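Long-range contacts in porphyranase B (Zobellia galactanivorans, PDB 3JUU), which cleaves the beta-1,4 linkages of the sulfated red-algal polysaccharide porphyran, releasing mostly a sulfated disaccharide and leaving the unsulfated agarose portion uncut: residues Gly104-Gly108 and Phe232-Met236; Arg140-Ile146 and Ser169-Asn175; Trp208-Ile214 and Val226-Phe232. One frame throughout, in Å; residues are numbered along the deposited sequence.

Contact 1. Residues Gly104-Gly108 and Phe232-Met236; sequences GMTYG and FDIEM
Met105 and Met236 form a single antiparallel bridge, the hydrogen-bonded kind: Met236 N gives a nearly straight bond to Met105 O at 2.8 Å, and Met105 N returns one to Met236 O at 3.0 Å. Next to it the packing stays close. Thr106 turns OG1 onto the backbone of Glu235, 3.3 Å from Glu235 CA, and its methyl CG2 sits over the centre of the Tyr107 ring. That ring runs alongside Asp233, with Tyr107 OH 3.3 Å from Asp233 CB; the Asp233 carboxylate leads off to a salt bridge with Arg140. With CG anti to the backbone N (chi1 -170°) and an extended chain, Glu235 packs along Gly104, where a side chain would collide with its OE2. The outer side is bridged by water. One accepts from Gly104 N and donates to Glu235 OE2 at 2.9 Å; at the other end a second spans Thr106 OG1 and Asp233 O. With an alanine in place of Glu235, the first water would probably lose its acceptor and Gly104 its cover. Both segments are connections that pass from one layer of strands to the other in the jelly-roll beta-sandwich of glycoside hydrolase family 16.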
loop_
_atom_site.group_PDB
_atom_site.type_symbol
_atom_site.label_atom_id
_atom_site.label_comp_id
_atom_site.label_asym_id
_atom_site.label_seq_id
_atom_site.Cartn_x
_atom_site.Cartn_y
_atom_site.Cartn_z
ATOM N N GLY A 104 0.421 0.822 -15.013
ATOM C CA GLY A 104 -0.609 -0.024 -14.338
ATOM C C GLY A 104 -0.721 -1.384 -15.023
ATOM O O GLY A 104 -0.082 -1.643 -16.089
ATOM N N MET A 105 -1.519 -2.249 -14.408
ATOM C CA MET A 105 -1.801 -3.564 -14.982
ATOM C C MET A 105 -3.212 -4.011 -14.493
ATOM O O MET A 105 -3.765 -3.511 -13.507
ATOM C CB MET A 105 -0.641 -4.553 -14.595
ATOM C CG MET A 105 -0.708 -6.092 -15.081
ATOM S SD MET A 105 -1.010 -6.086 -16.896
ATOM C CE MET A 105 0.598 -5.379 -17.490
ATOM N N THR A 106 -3.787 -4.972 -15.221
ATOM C CA THR A 106 -5.004 -5.683 -14.743
ATOM C C THR A 106 -4.622 -7.128 -14.458
ATOM O O THR A 106 -4.090 -7.816 -15.341
ATOM C CB THR A 106 -6.132 -5.586 -15.790
ATOM O OG1 THR A 106 -6.228 -4.225 -16.271
ATOM C CG2 THR A 106 -7.512 -5.956 -15.132
ATOM N N TYR A 107 -4.907 -7.585 -13.229
ATOM C CA TYR A 107 -4.569 -8.933 -12.713
ATOM C C TYR A 107 -3.090 -9.116 -12.482
ATOM O O TYR A 107 -2.281 -8.300 -12.939
ATOM C CB TYR A 107 -5.135 -10.111 -13.585
ATOM C CG TYR A 107 -6.560 -9.852 -13.991
ATOM C CD1 TYR A 107 -7.544 -9.586 -13.049
ATOM C CD2 TYR A 107 -6.889 -9.741 -15.347
ATOM C CE1 TYR A 107 -8.872 -9.263 -13.448
ATOM C CE2 TYR A 107 -8.203 -9.444 -15.747
ATOM C CZ TYR A 107 -9.176 -9.242 -14.768
ATOM O OH TYR A 107 -10.460 -8.901 -15.145
ATOM N N GLY A 108 -2.738 -10.169 -11.769
ATOM C CA GLY A 108 -1.374 -10.528 -11.559
ATOM C C GLY A 108 -1.035 -10.731 -10.080
ATOM O O GLY A 108 -1.944 -10.775 -9.242
ATOM N N PHE A 232 -13.281 -6.392 -10.014
ATOM C CA PHE A 232 -11.973 -5.704 -10.124
ATOM C C PHE A 232 -11.375 -6.046 -11.501
ATOM O O PHE A 232 -10.437 -6.829 -11.578
ATOM C CB PHE A 232 -11.071 -6.151 -8.965
ATOM C CG PHE A 232 -11.326 -5.390 -7.644
ATOM C CD1 PHE A 232 -12.530 -4.693 -7.411
ATOM C CD2 PHE A 232 -10.337 -5.359 -6.656
ATOM C CE1 PHE A 232 -12.796 -3.993 -6.190
ATOM C CE2 PHE A 232 -10.594 -4.630 -5.417
ATOM C CZ PHE A 232 -11.813 -3.896 -5.214
ATOM N N ASP A 233 -11.951 -5.469 -12.584
ATOM C CA ASP A 233 -11.448 -5.789 -13.907
ATOM C C ASP A 233 -10.913 -4.522 -14.577
ATOM O O ASP A 233 -10.894 -4.446 -15.839
ATOM C CB ASP A 233 -12.552 -6.431 -14.744
ATOM C CG ASP A 233 -13.817 -5.593 -14.776
ATOM O OD1 ASP A 233 -13.875 -4.516 -14.151
ATOM O OD2 ASP A 233 -14.830 -6.088 -15.344
ATOM N N ILE A 234 -10.544 -3.516 -13.742
ATOM C CA ILE A 234 -10.054 -2.191 -14.269
ATOM C C ILE A 234 -8.556 -2.119 -13.936
ATOM O O ILE A 234 -8.154 -2.541 -12.843
ATOM C CB ILE A 234 -10.810 -0.915 -13.666
ATOM C CG1 ILE A 234 -12.356 -1.036 -13.835
ATOM C CG2 ILE A 234 -10.326 0.374 -14.401
ATOM C CD1 ILE A 234 -13.163 -0.227 -12.923
ATOM N N GLU A 235 -7.762 -1.583 -14.854
ATOM C CA GLU A 235 -6.304 -1.393 -14.634
ATOM C C GLU A 235 -6.036 -0.676 -13.317
ATOM O O GLU A 235 -6.723 0.312 -12.974
ATOM C CB GLU A 235 -5.720 -0.500 -15.800
ATOM C CG GLU A 235 -4.197 -0.465 -15.772
ATOM C CD GLU A 235 -3.647 0.418 -16.912
ATOM O OE1 GLU A 235 -4.466 1.030 -17.608
ATOM O OE2 GLU A 235 -2.447 0.591 -17.019
ATOM N N MET A 236 -5.067 -1.174 -12.557
ATOM C CA MET A 236 -4.749 -0.538 -11.271
ATOM C C MET A 236 -3.260 -0.230 -11.181
ATOM O O MET A 236 -2.461 -0.774 -11.929
ATOM C CB MET A 236 -5.194 -1.402 -10.081
ATOM C CG MET A 236 -6.723 -1.313 -9.925
ATOM S SD MET A 236 -7.316 -1.799 -8.266
ATOM C CE MET A 236 -7.368 -3.551 -8.350
HETATM O O HOH W 1 0.023 1.829 -17.768
HETATM O O HOH W 2 -8.573 -3.793 -17.679
#

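Contact 2. Residues Arg140-Ile146 and Ser169-Asn175; sequences RTTELDI and SNTHSRN. With SO4 (sulfate ion), chain G.
From Thr141 opposite Arg174 to Asp145 opposite Asn170, strands 141-145 and 169-174 run antiparallel at 178°, their axes 4.6 Å apart, hydrogen-bonded and non-hydrogen-bonded pairs alternating. Thr141, Glu143, Asp145, His172 and Arg174 share one face. Arg174, its CG between the backbone N and the carbonyl carbon (chi1 58°) and its chain extended to NE, grips Glu143 OE1 end-on, NH2 at 2.8 Å and NH1 at 2.9 Å, from opposite faces of the carboxylate, the planes 85° apart. Thr141 CG2 covers a face of the guanidinium, while at its edge Arg174 NE binds sulfate O3 at 2.8 Å and NH2 binds O2. Asn175 ND2 donates to O3 too and, at 2.8 Å, to Thr141 OG1. Glu143, Asp145 and Glu148 make up the ExDxxE signature of glycoside hydrolase family 16, Glu143 the probable nucleophile and Glu148 the probable proton donor. Asp145 OD1 lies 2.6 Å from Glu143 OE2, and OD2 meets the edge of the His172 ring, 3.0 Å from CD2; ND1 of that ring is hydrogen-bonded to Ser186 OG. On the other face Leu144 packs against Ile214. A water links Arg140 NH1, Thr141 O and Ser173 OG; Arg140 NH1 also hydrogen-bonds Asp231 O, and Ser173 OG Glu183 O.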
loop_
_atom_site.group_PDB
_atom_site.type_symbol
_atom_site.label_atom_id
_atom_site.label_comp_id
_atom_site.label_asym_id
_atom_site.label_seq_id
_atom_site.Cartn_x
_atom_site.Cartn_y
_atom_site.Cartn_z
ATOM N N ARG A 140 -15.778 4.363 -11.837
ATOM C CA ARG A 140 -15.985 3.907 -10.439
ATOM C C ARG A 140 -14.586 3.547 -9.904
ATOM O O ARG A 140 -13.667 3.313 -10.666
ATOM C CB ARG A 140 -16.872 2.646 -10.392
ATOM C CG ARG A 140 -16.237 1.466 -11.124
ATOM C CD ARG A 140 -17.316 0.369 -11.363
ATOM N NE ARG A 140 -16.807 -0.723 -12.203
ATOM C CZ ARG A 140 -16.169 -1.830 -11.790
ATOM N NH1 ARG A 140 -15.938 -2.080 -10.525
ATOM N NH2 ARG A 140 -15.742 -2.706 -12.693
ATOM N N THR A 141 -14.459 3.545 -8.573
ATOM C CA THR A 141 -13.196 3.252 -7.905
ATOM C C THR A 141 -13.160 1.809 -7.468
ATOM O O THR A 141 -14.148 1.309 -6.899
ATOM C CB THR A 141 -13.078 4.133 -6.662
ATOM O OG1 THR A 141 -13.042 5.489 -7.134
ATOM C CG2 THR A 141 -11.744 3.833 -5.908
ATOM N N THR A 142 -12.004 1.189 -7.634
ATOM C CA THR A 142 -11.751 -0.127 -7.109
ATOM C C THR A 142 -10.392 0.071 -6.412
ATOM O O THR A 142 -9.454 0.574 -6.971
ATOM C CB THR A 142 -11.601 -1.233 -8.227
ATOM O OG1 THR A 142 -10.541 -0.886 -9.147
ATOM C CG2 THR A 142 -12.860 -1.428 -8.995
ATOM N N GLU A 143 -10.335 -0.293 -5.131
ATOM C CA GLU A 143 -9.086 -0.178 -4.354
ATOM C C GLU A 143 -8.840 -1.518 -3.719
ATOM O O GLU A 143 -9.736 -2.071 -3.086
ATOM C CB GLU A 143 -9.286 0.909 -3.256
ATOM C CG GLU A 143 -8.026 1.034 -2.330
ATOM C CD GLU A 143 -8.279 2.087 -1.227
ATOM O OE1 GLU A 143 -9.275 2.862 -1.290
ATOM O OE2 GLU A 143 -7.476 2.100 -0.264
ATOM N N LEU A 144 -7.604 -2.012 -3.866
ATOM C CA LEU A 144 -7.184 -3.320 -3.317
ATOM C C LEU A 144 -6.000 -3.036 -2.334
ATOM O O LEU A 144 -4.880 -2.777 -2.723
ATOM C CB LEU A 144 -6.760 -4.245 -4.511
ATOM C CG LEU A 144 -6.697 -5.777 -4.239
ATOM C CD1 LEU A 144 -6.203 -6.507 -5.478
ATOM C CD2 LEU A 144 -5.818 -6.111 -3.002
ATOM N N ASP A 145 -6.302 -3.061 -1.039
ATOM C CA ASP A 145 -5.285 -2.832 0.024
ATOM C C ASP A 145 -4.620 -4.130 0.454
ATOM O O ASP A 145 -5.280 -5.059 0.951
ATOM C CB ASP A 145 -5.991 -2.161 1.217
ATOM C CG ASP A 145 -6.682 -0.875 0.786
ATOM O OD1 ASP A 145 -5.969 0.038 0.277
ATOM O OD2 ASP A 145 -7.920 -0.805 0.876
ATOM N N ILE A 146 -3.303 -4.190 0.278
ATOM C CA ILE A 146 -2.621 -5.424 0.510
ATOM C C ILE A 146 -2.181 -5.425 1.960
ATOM O O ILE A 146 -2.412 -6.400 2.724
ATOM C CB ILE A 146 -1.444 -5.609 -0.489
ATOM C CG1 ILE A 146 -1.967 -5.517 -1.875
ATOM C CG2 ILE A 146 -0.632 -6.935 -0.175
ATOM C CD1 ILE A 146 -0.952 -5.215 -2.864
ATOM N N SER A 169 -5.939 -6.286 5.297
ATOM C CA SER A 169 -6.120 -6.198 3.835
ATOM C C SER A 169 -7.551 -5.831 3.567
ATOM O O SER A 169 -8.439 -5.938 4.487
ATOM C CB SER A 169 -5.851 -7.554 3.180
ATOM O OG SER A 169 -4.506 -8.012 3.517
ATOM N N ASN A 170 -7.807 -5.273 2.395
ATOM C CA ASN A 170 -9.165 -4.779 2.120
ATOM C C ASN A 170 -9.453 -4.677 0.654
ATOM O O ASN A 170 -8.538 -4.718 -0.201
ATOM C CB ASN A 170 -9.395 -3.407 2.839
ATOM C CG ASN A 170 -10.844 -3.233 3.350
ATOM O OD1 ASN A 170 -11.787 -3.718 2.724
ATOM N ND2 ASN A 170 -11.015 -2.492 4.445
ATOM N N THR A 171 -10.743 -4.599 0.310
ATOM C CA THR A 171 -11.120 -4.382 -1.133
ATOM C C THR A 171 -12.299 -3.414 -1.068
ATOM O O THR A 171 -13.197 -3.600 -0.256
ATOM C CB THR A 171 -11.525 -5.714 -1.894
ATOM O OG1 THR A 171 -12.577 -6.353 -1.149
ATOM C CG2 THR A 171 -10.268 -6.779 -2.017
ATOM N N HIS A 172 -12.277 -2.350 -1.849
ATOM C CA HIS A 172 -13.304 -1.342 -1.773
ATOM C C HIS A 172 -13.882 -1.093 -3.142
ATOM O O HIS A 172 -13.128 -1.018 -4.110
ATOM C CB HIS A 172 -12.735 0.023 -1.326
ATOM C CG HIS A 172 -12.103 -0.011 0.022
ATOM N ND1 HIS A 172 -12.851 -0.077 1.180
ATOM C CD2 HIS A 172 -10.802 -0.052 0.408
ATOM C CE1 HIS A 172 -12.041 -0.052 2.223
ATOM N NE2 HIS A 172 -10.795 -0.042 1.784
ATOM N N SER A 173 -15.193 -0.847 -3.165
ATOM C CA SER A 173 -15.859 -0.362 -4.376
ATOM C C SER A 173 -16.580 0.925 -3.947
ATOM O O SER A 173 -17.370 0.928 -2.984
ATOM C CB SER A 173 -16.869 -1.416 -4.868
ATOM O OG SER A 173 -17.763 -0.773 -5.797
ATOM N N ARG A 174 -16.345 2.024 -4.650
ATOM C CA ARG A 174 -17.025 3.300 -4.325
ATOM C C ARG A 174 -17.068 4.255 -5.496
ATOM O O ARG A 174 -16.543 3.896 -6.592
ATOM C CB ARG A 174 -16.380 4.005 -3.136
ATOM C CG ARG A 174 -14.834 4.317 -3.364
ATOM C CD ARG A 174 -14.254 5.170 -2.200
ATOM N NE ARG A 174 -12.849 5.439 -2.472
ATOM C CZ ARG A 174 -11.869 4.576 -2.230
ATOM N NH1 ARG A 174 -12.106 3.381 -1.643
ATOM N NH2 ARG A 174 -10.655 4.918 -2.568
ATOM N N ASN A 175 -17.618 5.483 -5.290
ATOM C CA ASN A 175 -17.651 6.464 -6.419
ATOM C C ASN A 175 -18.338 5.921 -7.678
ATOM O O ASN A 175 -17.927 6.160 -8.855
ATOM C CB ASN A 175 -16.259 7.003 -6.766
ATOM C CG ASN A 175 -15.575 7.640 -5.607
ATOM O OD1 ASN A 175 -16.224 8.285 -4.784
ATOM N ND2 ASN A 175 -14.249 7.406 -5.481
HETATM S S SO4 G . -10.950 8.456 -3.742
HETATM O O1 SO4 G . -10.285 9.262 -2.778
HETATM O O2 SO4 G . -10.145 7.324 -4.171
HETATM O O3 SO4 G . -12.271 8.120 -3.187
HETATM O O4 SO4 G . -10.914 9.202 -4.981
HETATM O O HOH W 3 -16.235 -0.249 -8.089
#

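Contact 3. Residues Trp208-Ile214 and Val226-Phe232; sequences WKSKDEI and VTPPADF
Ile214 and Val226 make an antiparallel hydrogen-bonded pair, Val226 N to Ile214 O measuring 2.7 Å, and farther along Phe232 N donates to Lys211 O at 2.8 Å. One side chain joins this set: Trp208, CG anti to its own N (chi1 175°), gives NE1 to Phe232 O at 3.0 Å, with the acceptor in the plane of the indole and the bond bent to 143°. The apolar contacts lie between these bonds. Pro228 CB rests over the centre of the Phe232 ring, Ile214 CD1 approaches Phe232 CD2 to 4.1 Å, and Ile214 CG1 meets Pro228 CD at 3.9 Å. Charged groups keep to the surface side. Lys211 lies beside Asp231, its CD 3.6 Å from Asp231 OD1, but NZ stays beyond salt-bridge range. At the type I turn from Ser210 to Glu213, Glu213 OE1 accepts from Ser210 OG and from NZ of Lys209, just before the turn; Ser210 OG also forms an ST turn with Asp212 N. A water bridges Asp212 O and Thr227 OG1. Backbone bonds, one indole N-H and apolar packing thus tie the loop to the hairpin, whereas Lys209-Glu213 braces 208-214 internally and Glu213 OE2 pairs with Lys225 on the neighbouring strand.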
loop_
_atom_site.group_PDB
_atom_site.type_symbol
_atom_site.label_atom_id
_atom_site.label_comp_id
_atom_site.label_asym_id
_atom_site.label_seq_id
_atom_site.Cartn_x
_atom_site.Cartn_y
_atom_site.Cartn_z
ATOM N N TRP A 208 -4.099 -11.077 -7.482
ATOM C CA TRP A 208 -5.260 -10.502 -8.082
ATOM C C TRP A 208 -5.562 -11.440 -9.270
ATOM O O TRP A 208 -5.153 -11.173 -10.410
ATOM C CB TRP A 208 -4.933 -9.069 -8.540
ATOM C CG TRP A 208 -6.004 -8.367 -9.283
ATOM C CD1 TRP A 208 -7.328 -8.690 -9.374
ATOM C CD2 TRP A 208 -5.849 -7.093 -9.947
ATOM N NE1 TRP A 208 -7.992 -7.749 -10.142
ATOM C CE2 TRP A 208 -7.114 -6.747 -10.489
ATOM C CE3 TRP A 208 -4.743 -6.212 -10.120
ATOM C CZ2 TRP A 208 -7.341 -5.560 -11.259
ATOM C CZ3 TRP A 208 -4.954 -5.035 -10.931
ATOM C CH2 TRP A 208 -6.254 -4.734 -11.471
ATOM N N LYS A 209 -6.288 -12.527 -8.986
ATOM C CA LYS A 209 -6.416 -13.676 -9.881
ATOM C C LYS A 209 -7.398 -13.370 -10.990
ATOM O O LYS A 209 -7.151 -13.725 -12.151
ATOM C CB LYS A 209 -6.840 -14.906 -9.043
ATOM C CG LYS A 209 -7.186 -16.144 -9.904
ATOM C CD LYS A 209 -7.685 -17.186 -8.909
ATOM C CE LYS A 209 -7.900 -18.537 -9.614
ATOM N NZ LYS A 209 -8.884 -18.429 -10.689
ATOM N N SER A 210 -8.531 -12.770 -10.662
ATOM C CA SER A 210 -9.587 -12.470 -11.653
ATOM C C SER A 210 -10.409 -11.318 -11.150
ATOM O O SER A 210 -10.147 -10.800 -10.043
ATOM C CB SER A 210 -10.486 -13.699 -11.885
ATOM O OG SER A 210 -11.308 -13.851 -10.753
ATOM N N LYS A 211 -11.470 -10.940 -11.880
ATOM C CA LYS A 211 -12.268 -9.779 -11.459
ATOM C C LYS A 211 -12.971 -10.069 -10.114
ATOM O O LYS A 211 -13.373 -9.153 -9.452
ATOM C CB LYS A 211 -13.345 -9.454 -12.515
ATOM C CG LYS A 211 -14.441 -10.584 -12.557
ATOM C CD LYS A 211 -15.424 -10.412 -13.734
ATOM C CE LYS A 211 -16.324 -11.677 -13.774
ATOM N NZ LYS A 211 -17.541 -11.564 -14.673
ATOM N N ASP A 212 -13.115 -11.344 -9.705
ATOM C CA ASP A 212 -13.819 -11.593 -8.461
ATOM C C ASP A 212 -13.088 -12.527 -7.489
ATOM O O ASP A 212 -13.756 -13.065 -6.584
ATOM C CB ASP A 212 -15.243 -12.142 -8.708
ATOM C CG ASP A 212 -15.263 -13.367 -9.582
ATOM O OD1 ASP A 212 -14.264 -14.093 -9.712
ATOM O OD2 ASP A 212 -16.342 -13.611 -10.180
ATOM N N GLU A 213 -11.774 -12.680 -7.619
ATOM C CA GLU A 213 -11.029 -13.571 -6.746
ATOM C C GLU A 213 -9.740 -12.891 -6.383
ATOM O O GLU A 213 -8.917 -12.638 -7.275
ATOM C CB GLU A 213 -10.648 -14.874 -7.482
ATOM C CG GLU A 213 -11.842 -15.646 -7.985
ATOM C CD GLU A 213 -11.364 -16.820 -8.854
ATOM O OE1 GLU A 213 -11.134 -16.585 -10.062
ATOM O OE2 GLU A 213 -11.135 -17.908 -8.275
ATOM N N ILE A 214 -9.577 -12.580 -5.082
ATOM C CA ILE A 214 -8.389 -11.847 -4.641
ATOM C C ILE A 214 -7.846 -12.727 -3.532
ATOM O O ILE A 214 -8.583 -13.025 -2.619
ATOM C CB ILE A 214 -8.809 -10.460 -4.081
ATOM C CG1 ILE A 214 -9.640 -9.617 -5.113
ATOM C CG2 ILE A 214 -7.587 -9.715 -3.468
ATOM C CD1 ILE A 214 -8.898 -9.133 -6.298
ATOM N N VAL A 226 -10.657 -13.457 -0.934
ATOM C CA VAL A 226 -11.743 -12.504 -0.760
ATOM C C VAL A 226 -12.461 -12.282 -2.092
ATOM O O VAL A 226 -11.814 -12.125 -3.119
ATOM C CB VAL A 226 -11.126 -11.176 -0.182
ATOM C CG1 VAL A 226 -12.171 -10.122 -0.193
ATOM C CG2 VAL A 226 -10.715 -11.409 1.302
ATOM N N THR A 227 -13.808 -12.234 -2.110
ATOM C CA THR A 227 -14.496 -11.805 -3.268
ATOM C C THR A 227 -14.677 -10.317 -3.090
ATOM O O THR A 227 -15.302 -9.884 -2.147
ATOM C CB THR A 227 -15.903 -12.480 -3.324
ATOM O OG1 THR A 227 -15.676 -13.902 -3.475
ATOM C CG2 THR A 227 -16.703 -11.969 -4.501
ATOM N N PRO A 228 -14.174 -9.523 -4.036
ATOM C CA PRO A 228 -14.351 -8.093 -3.838
ATOM C C PRO A 228 -15.796 -7.660 -3.991
ATOM O O PRO A 228 -16.619 -8.384 -4.639
ATOM C CB PRO A 228 -13.401 -7.498 -4.932
ATOM C CG PRO A 228 -13.438 -8.446 -6.067
ATOM C CD PRO A 228 -13.506 -9.849 -5.318
ATOM N N PRO A 229 -16.139 -6.465 -3.474
ATOM C CA PRO A 229 -17.547 -5.976 -3.503
ATOM C C PRO A 229 -18.080 -5.668 -4.906
ATOM O O PRO A 229 -19.299 -5.694 -5.085
ATOM C CB PRO A 229 -17.539 -4.747 -2.582
ATOM C CG PRO A 229 -16.105 -4.443 -2.356
ATOM C CD PRO A 229 -15.214 -5.512 -2.833
ATOM N N ALA A 230 -17.191 -5.497 -5.885
ATOM C CA ALA A 230 -17.600 -5.274 -7.301
ATOM C C ALA A 230 -16.510 -5.876 -8.140
ATOM O O ALA A 230 -15.387 -6.143 -7.646
ATOM C CB ALA A 230 -17.767 -3.746 -7.602
ATOM N N ASP A 231 -16.779 -6.118 -9.428
ATOM C CA ASP A 231 -15.703 -6.651 -10.293
ATOM C C ASP A 231 -14.410 -5.770 -10.288
ATOM O O ASP A 231 -14.434 -4.557 -10.568
ATOM C CB ASP A 231 -16.156 -6.641 -11.720
ATOM C CG ASP A 231 -17.248 -7.675 -12.023
ATOM O OD1 ASP A 231 -17.354 -8.665 -11.259
ATOM O OD2 ASP A 231 -17.964 -7.441 -13.051
ATOM N N PHE A 232 -13.281 -6.392 -10.014
ATOM C CA PHE A 232 -11.973 -5.704 -10.124
ATOM C C PHE A 232 -11.375 -6.046 -11.501
ATOM O O PHE A 232 -10.437 -6.829 -11.578
ATOM C CB PHE A 232 -11.071 -6.151 -8.965
ATOM C CG PHE A 232 -11.326 -5.390 -7.644
ATOM C CD1 PHE A 232 -12.530 -4.693 -7.411
ATOM C CD2 PHE A 232 -10.337 -5.359 -6.656
ATOM C CE1 PHE A 232 -12.796 -3.993 -6.190
ATOM C CE2 PHE A 232 -10.594 -4.630 -5.417
ATOM C CZ PHE A 232 -11.813 -3.896 -5.214
HETATM O O HOH W 4 -15.385 -14.968 -5.928
#

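In the fold
Contact 2 is the most buried of the three and the only one made by two full strands; one face carries acids, a histidine and an arginine of the catalytic cleft. Contacts 1 and 3 are partly buried and lie farther from the centre of the chain, where loops meet each other (contact 1) or a hairpin (contact 3) through backbone bonds, apolar contacts and bridging waters. They share Phe232, whose ring tip packs on the backbone of Glu143 and His172 in contact 2, behind the cleft. Arg140 ties the group together, holding Asp233 of contact 1 by a salt bridge and Asp231 O of contact 3 by a probable hydrogen bond. Trp208 of contact 3 also packs against 104-108, edge-to-face with Tyr107.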